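Local coordinates for protein 4-hydroxy-tetrahydrodipicolinate synthase (Thermotoga maritima, PDB 1O5K) that probably catalyses the condensation of pyruvate with L-aspartate-beta-semialdehyde to 4-hydroxy-tetrahydrodipicolinate, a step of lysine biosynthesis, through a Schiff base in a TIM-barrel homotetramer, at residues A[95-100]-A[131-136]; A[252-257]-A[297-302]. All coordinates share one frame; numbering follows the deposited sequence.

Contact 1 (A[95-100]-A[131-136]); sequences KTLKLV and KYISER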
loop_
_atom_site.group_PDB
_atom_site.type_symbol
_atom_site.label_atom_id
_atom_site.label_comp_id
_atom_site.label_asym_id
_atom_site.label_seq_id
_atom_site.Cartn_x
_atom_site.Cartn_y
_atom_site.Cartn_z
ATOM N N LYS A 95 -17.246 -12.869 24.611
ATOM C CA LYS A 95 -18.493 -12.225 24.177
ATOM C C LYS A 95 -18.979 -12.829 22.878
ATOM O O LYS A 95 -20.172 -12.971 22.686
ATOM C CB LYS A 95 -18.313 -10.725 23.951
ATOM C CG LYS A 95 -19.606 -9.991 23.501
ATOM C CD LYS A 95 -20.725 -10.113 24.514
ATOM C CE LYS A 95 -22.093 -9.725 23.906
ATOM N NZ LYS A 95 -23.194 -9.689 24.934
ATOM N N THR A 96 -18.056 -13.239 22.023
ATOM C CA THR A 96 -18.412 -13.919 20.780
ATOM C C THR A 96 -19.147 -15.219 21.073
ATOM O O THR A 96 -20.182 -15.507 20.490
ATOM C CB THR A 96 -17.160 -14.180 19.930
ATOM O OG1 THR A 96 -16.574 -12.945 19.473
ATOM C CG2 THR A 96 -17.543 -14.899 18.659
ATOM N N LEU A 97 -18.644 -16.014 22.006
ATOM C CA LEU A 97 -19.329 -17.236 22.366
ATOM C C LEU A 97 -20.752 -16.949 22.845
ATOM O O LEU A 97 -21.684 -17.649 22.484
ATOM C CB LEU A 97 -18.519 -18.026 23.386
ATOM C CG LEU A 97 -19.199 -19.340 23.826
ATOM C CD1 LEU A 97 -19.537 -20.249 22.613
ATOM C CD2 LEU A 97 -18.339 -20.012 24.820
ATOM N N LYS A 98 -20.929 -15.915 23.661
ATOM C CA LYS A 98 -22.226 -15.564 24.149
ATOM C C LYS A 98 -23.171 -15.295 22.986
ATOM O O LYS A 98 -24.298 -15.772 22.966
ATOM C CB LYS A 98 -22.132 -14.332 25.052
ATOM C CG LYS A 98 -23.447 -13.922 25.725
ATOM C CD LYS A 98 -23.575 -12.394 25.744
ATOM C CE LYS A 98 -24.754 -11.908 26.558
ATOM N NZ LYS A 98 -24.651 -12.334 27.979
ATOM N N LEU A 99 -22.715 -14.547 22.001
ATOM C CA LEU A 99 -23.574 -14.289 20.842
ATOM C C LEU A 99 -23.873 -15.517 20.012
ATOM O O LEU A 99 -24.977 -15.691 19.472
ATOM C CB LEU A 99 -22.936 -13.267 19.953
ATOM C CG LEU A 99 -22.886 -11.826 20.483
ATOM C CD1 LEU A 99 -22.331 -10.938 19.422
ATOM C CD2 LEU A 99 -24.223 -11.316 20.887
ATOM N N VAL A 100 -22.884 -16.377 19.910
ATOM C CA VAL A 100 -23.044 -17.646 19.183
ATOM C C VAL A 100 -24.086 -18.513 19.883
ATOM O O VAL A 100 -25.021 -19.012 19.260
ATOM C CB VAL A 100 -21.691 -18.342 19.051
ATOM C CG1 VAL A 100 -21.848 -19.783 18.592
ATOM C CG2 VAL A 100 -20.813 -17.576 18.129
ATOM N N LYS A 131 -11.150 -21.952 17.921
ATOM C CA LYS A 131 -11.145 -23.225 18.649
ATOM C C LYS A 131 -12.045 -23.167 19.890
ATOM O O LYS A 131 -12.858 -24.075 20.175
ATOM C CB LYS A 131 -9.736 -23.598 19.084
ATOM C CG LYS A 131 -9.709 -24.968 19.758
ATOM C CD LYS A 131 -8.379 -25.658 19.646
ATOM C CE LYS A 131 -7.555 -25.535 20.913
ATOM N NZ LYS A 131 -6.920 -24.211 20.976
ATOM N N TYR A 132 -11.849 -22.123 20.671
ATOM C CA TYR A 132 -12.633 -21.905 21.880
ATOM C C TYR A 132 -14.110 -21.953 21.568
ATOM O O TYR A 132 -14.880 -22.636 22.244
ATOM C CB TYR A 132 -12.304 -20.570 22.526
ATOM C CG TYR A 132 -12.982 -20.332 23.868
ATOM C CD1 TYR A 132 -12.428 -20.828 25.046
ATOM C CD2 TYR A 132 -14.160 -19.602 23.958
ATOM C CE1 TYR A 132 -13.042 -20.601 26.290
ATOM C CE2 TYR A 132 -14.784 -19.394 25.183
ATOM C CZ TYR A 132 -14.208 -19.882 26.337
ATOM O OH TYR A 132 -14.809 -19.664 27.547
ATOM N N ILE A 133 -14.513 -21.230 20.533
ATOM C CA ILE A 133 -15.921 -21.179 20.152
ATOM C C ILE A 133 -16.448 -22.521 19.617
ATOM O O ILE A 133 -17.489 -23.034 20.051
ATOM C CB ILE A 133 -16.135 -20.058 19.137
ATOM C CG1 ILE A 133 -15.685 -18.704 19.736
ATOM C CG2 ILE A 133 -17.556 -20.005 18.734
ATOM C CD1 ILE A 133 -15.401 -17.607 18.702
ATOM N N SER A 134 -15.671 -23.100 18.718
ATOM C CA SER A 134 -15.984 -24.389 18.082
ATOM C C SER A 134 -16.229 -25.475 19.130
ATOM O O SER A 134 -17.129 -26.285 18.975
ATOM C CB SER A 134 -14.843 -24.756 17.108
ATOM O OG SER A 134 -14.865 -26.116 16.694
ATOM N N GLU A 135 -15.413 -25.503 20.179
ATOM C CA GLU A 135 -15.483 -26.575 21.199
ATOM C C GLU A 135 -16.713 -26.406 22.081
ATOM O O GLU A 135 -17.017 -27.275 22.884
ATOM C CB GLU A 135 -14.219 -26.600 22.067
ATOM C CG GLU A 135 -12.951 -26.900 21.286
ATOM C CD GLU A 135 -11.672 -26.838 22.145
ATOM O OE1 GLU A 135 -11.619 -26.049 23.153
ATOM O OE2 GLU A 135 -10.703 -27.539 21.765
ATOM N N ARG A 136 -17.428 -25.293 21.927
ATOM C CA ARG A 136 -18.501 -24.927 22.828
ATOM C C ARG A 136 -19.857 -24.688 22.173
ATOM O O ARG A 136 -20.761 -24.205 22.817
ATOM C CB ARG A 136 -18.070 -23.707 23.639
ATOM C CG ARG A 136 -17.082 -24.061 24.698
ATOM C CD ARG A 136 -16.328 -22.861 25.342
ATOM N NE ARG A 136 -15.325 -23.350 26.302
ATOM C CZ ARG A 136 -14.125 -23.858 25.993
ATOM N NH1 ARG A 136 -13.710 -23.983 24.734
ATOM N NH2 ARG A 136 -13.320 -24.254 26.961
#

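Contact 2 (A[252-257]-A[297-302]); sequences RPLMKA and RNVLKE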
loop_
_atom_site.group_PDB
_atom_site.type_symbol
_atom_site.label_atom_id
_atom_site.label_comp_id
_atom_site.label_asym_id
_atom_site.label_seq_id
_atom_site.Cartn_x
_atom_site.Cartn_y
_atom_site.Cartn_z
ATOM N N ARG A 252 -21.055 -5.512 -13.197
ATOM C CA ARG A 252 -19.918 -4.749 -12.674
ATOM C C ARG A 252 -20.231 -3.323 -12.238
ATOM O O ARG A 252 -19.759 -2.907 -11.185
ATOM C CB ARG A 252 -18.751 -4.689 -13.680
ATOM C CG ARG A 252 -17.575 -3.784 -13.138
ATOM C CD ARG A 252 -16.313 -3.694 -14.009
ATOM N NE ARG A 252 -15.036 -3.739 -13.247
ATOM C CZ ARG A 252 -14.620 -4.772 -12.480
ATOM N NH1 ARG A 252 -15.394 -5.841 -12.272
ATOM N NH2 ARG A 252 -13.432 -4.719 -11.885
ATOM N N PRO A 253 -20.966 -2.553 -13.036
ATOM C CA PRO A 253 -21.316 -1.176 -12.653
ATOM C C PRO A 253 -22.082 -1.100 -11.336
ATOM O O PRO A 253 -21.798 -0.222 -10.510
ATOM C CB PRO A 253 -22.206 -0.712 -13.793
ATOM C CG PRO A 253 -21.778 -1.617 -14.953
ATOM C CD PRO A 253 -21.500 -2.909 -14.364
ATOM N N LEU A 254 -23.006 -2.049 -11.139
ATOM C CA LEU A 254 -23.765 -2.124 -9.910
ATOM C C LEU A 254 -22.867 -2.559 -8.787
ATOM O O LEU A 254 -22.932 -2.018 -7.690
ATOM C CB LEU A 254 -24.988 -3.040 -10.096
ATOM C CG LEU A 254 -25.924 -3.165 -8.910
ATOM C CD1 LEU A 254 -26.441 -1.796 -8.485
ATOM C CD2 LEU A 254 -27.044 -4.044 -9.268
ATOM N N MET A 255 -22.026 -3.560 -9.030
ATOM C CA MET A 255 -21.096 -4.016 -8.015
ATOM C C MET A 255 -20.248 -2.865 -7.508
ATOM O O MET A 255 -20.088 -2.699 -6.303
ATOM C CB MET A 255 -20.227 -5.135 -8.572
ATOM C CG MET A 255 -20.982 -6.425 -8.742
ATOM S SD MET A 255 -19.854 -7.677 -9.465
ATOM C CE MET A 255 -20.957 -9.098 -9.550
ATOM N N LYS A 256 -19.750 -2.040 -8.423
ATOM C CA LYS A 256 -18.890 -0.917 -8.048
ATOM C C LYS A 256 -19.679 0.199 -7.346
ATOM O O LYS A 256 -19.228 0.748 -6.328
ATOM C CB LYS A 256 -18.172 -0.359 -9.276
ATOM C CG LYS A 256 -17.314 -1.452 -9.932
ATOM C CD LYS A 256 -16.202 -1.990 -8.981
ATOM C CE LYS A 256 -15.689 -3.366 -9.391
ATOM N NZ LYS A 256 -14.246 -3.631 -8.965
ATOM N N ALA A 257 -20.860 0.511 -7.882
ATOM C CA ALA A 257 -21.660 1.591 -7.333
ATOM C C ALA A 257 -22.049 1.341 -5.884
ATOM O O ALA A 257 -22.219 2.310 -5.104
ATOM C CB ALA A 257 -22.893 1.829 -8.174
ATOM N N ARG A 297 -29.254 5.496 -9.136
ATOM C CA ARG A 297 -30.497 5.574 -9.901
ATOM C C ARG A 297 -30.220 5.194 -11.367
ATOM O O ARG A 297 -30.958 4.395 -11.996
ATOM C CB ARG A 297 -31.118 6.980 -9.809
ATOM C CG ARG A 297 -32.553 6.998 -10.243
ATOM C CD ARG A 297 -33.218 8.345 -10.315
ATOM N NE ARG A 297 -33.623 8.848 -9.002
ATOM C CZ ARG A 297 -32.941 9.722 -8.290
ATOM N NH1 ARG A 297 -31.791 10.227 -8.728
ATOM N NH2 ARG A 297 -33.417 10.103 -7.111
ATOM N N ASN A 298 -29.117 5.721 -11.885
ATOM C CA ASN A 298 -28.712 5.473 -13.270
ATOM C C ASN A 298 -28.342 4.029 -13.529
ATOM O O ASN A 298 -28.795 3.425 -14.490
ATOM C CB ASN A 298 -27.523 6.362 -13.625
ATOM C CG ASN A 298 -27.942 7.819 -13.869
ATOM O OD1 ASN A 298 -29.110 8.106 -14.156
ATOM N ND2 ASN A 298 -26.993 8.745 -13.700
ATOM N N VAL A 299 -27.506 3.497 -12.662
ATOM C CA VAL A 299 -27.055 2.122 -12.749
ATOM C C VAL A 299 -28.220 1.153 -12.553
ATOM O O VAL A 299 -28.307 0.133 -13.260
ATOM C CB VAL A 299 -25.934 1.851 -11.707
ATOM C CG1 VAL A 299 -25.718 0.389 -11.511
ATOM C CG2 VAL A 299 -24.605 2.496 -12.152
ATOM N N LEU A 300 -29.111 1.443 -11.601
ATOM C CA LEU A 300 -30.270 0.568 -11.400
ATOM C C LEU A 300 -31.145 0.524 -12.661
ATOM O O LEU A 300 -31.569 -0.562 -13.086
ATOM C CB LEU A 300 -31.075 0.935 -10.163
ATOM C CG LEU A 300 -30.372 0.697 -8.824
ATOM C CD1 LEU A 300 -31.249 1.340 -7.751
ATOM C CD2 LEU A 300 -30.188 -0.810 -8.585
ATOM N N LYS A 301 -31.399 1.698 -13.230
ATOM C CA LYS A 301 -32.138 1.869 -14.484
ATOM C C LYS A 301 -31.480 1.093 -15.624
ATOM O O LYS A 301 -32.120 0.319 -16.311
ATOM C CB LYS A 301 -32.204 3.353 -14.903
ATOM C CG LYS A 301 -33.200 4.241 -14.191
ATOM C CD LYS A 301 -33.289 5.650 -14.893
ATOM C CE LYS A 301 -31.993 6.516 -14.716
ATOM N NZ LYS A 301 -32.072 7.970 -15.148
ATOM N N GLU A 302 -30.209 1.323 -15.847
ATOM C CA GLU A 302 -29.499 0.613 -16.895
ATOM C C GLU A 302 -29.592 -0.903 -16.716
ATOM O O GLU A 302 -29.643 -1.614 -17.719
ATOM C CB GLU A 302 -28.013 1.002 -16.947
ATOM C CG GLU A 302 -27.721 2.457 -17.309
#

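Contact 1 (A[95-100]-A[131-136])
Leu-97 meets three residues of 131-136 and carries most of the apolar packing here. Its CG is anti to the backbone N (chi1 179°), which sends both methyls across to 131-136. CD2 lies 3.6 Å from CE2 of Tyr-132, meeting the ring obliquely. The same methyl touches the aliphatic part of Arg-136, 3.5 Å from its CD. CD1 rests 3.9 Å from CB of Arg-136. Cut back to an alanine, Leu-97 would lose both CD methyls, which would probably leave CE2 of Tyr-132 and CD of Arg-136 without their apolar neighbour and open a gap between the two segments. Deeper in, CD1 of Ile-133 presses on CG2 of Thr-96 at 3.5 Å, tighter than usual for two carbons. CG2 of Ile-133 faces CG2 of Val-100, a looser pair at 4.1 Å.

The two segments belong to helices 93-106 and 123-134. These are successive outer helices of the (beta/alpha)8 (TIM) barrel, with strand 110-114 between them in the chain. Ile-133 also touches Ile-141 of strand 141-144, so this side of the contact reaches the barrel wall.

None of the polar bonds joins the two segments. NH1 of Arg-136 donates to the backbone O of Tyr-132 at 3.1 Å, nearly in the guanidinium plane and on a carbonyl lone pair. NH1 also forms a salt bridge to OE1 of Glu-135, a weak hydrogen bond at 3.3 Å. CE1 of Tyr-132 sits 3.4 Å above the guanidinium plane of Arg-136, over its centre, while NE lies over the ring face, offset toward the rim. The bond to Tyr-132 O and the ring against its face are likely to limit how the guanidinium can turn. OG1 of Thr-96 bonds to Ser-92 O and Thr-90 N, just before its segment.

Contact 2 (A[252-257]-A[297-302])
Helices 252-257 and 297-302 run nearly antiparallel, 154° between their directions, with their axes 9.5 Å apart at closest and Leu-254 opposite Val-299. Val-299 carries most of the contact. Its CG1, anti to the backbone N (chi1 164°), comes up against the backbone of the other helix, 3.6 Å from CA of Leu-254. It also lies 3.8 Å from CB of that leucine. CG2, the other branch, faces CB of Pro-253 at 4.3 Å and CB of Ala-257 at 4.4 Å, two residues one turn apart.

Beside this, CD1 of Leu-254 meets CD2 of Leu-300 at 3.9 Å. Leu-254 also touches Val-224 and Leu-305, and Leu-300 touches Ala-270 of helix 265-273. Helices 241-257, 265-273 and 290-302 follow the barrel strands in sequence and correspond to the C-terminal helical part of dihydrodipicolinate synthases.

The charged residues look elsewhere. Arg-252 and Lys-256 both form salt bridges with Asp-180 of a second subunit, and Lys-256 forms another with Asp-204 of its own chain. CE of Lys-256 lies over one guanidinium face of Arg-252. On the other helix, NZ of Lys-301 bonds to OD1 of Asn-298. The contact itself is carbon against carbon, so shape and buried apolar surface probably hold these two helices together, while the charged groups of 252-257 face away from it, toward Asp-204 and the second subunit.

Both contacts pair helices of one chain and both are mainly apolar, but they share no element. Contact 1 joins neighbouring helices of the barrel's outer layer; contact 2 joins helix 241-257 to the C-terminal helix. About 39 Å separates their centres, and the middle of the chain lies between them; in sequence, both segments of contact 1 come first. Contact 1 is partly buried: its inner side is aliphatic, and its outer side adds an aromatic ring and an arginine. Contact 2 is buried and wholly aliphatic. Contact 1 comes nearer to the predicted active site, with Thr-96 about 10 Å from Tyr-144 between side chains, whereas contact 2 is remote from the catalytic residues but beside a subunit interface.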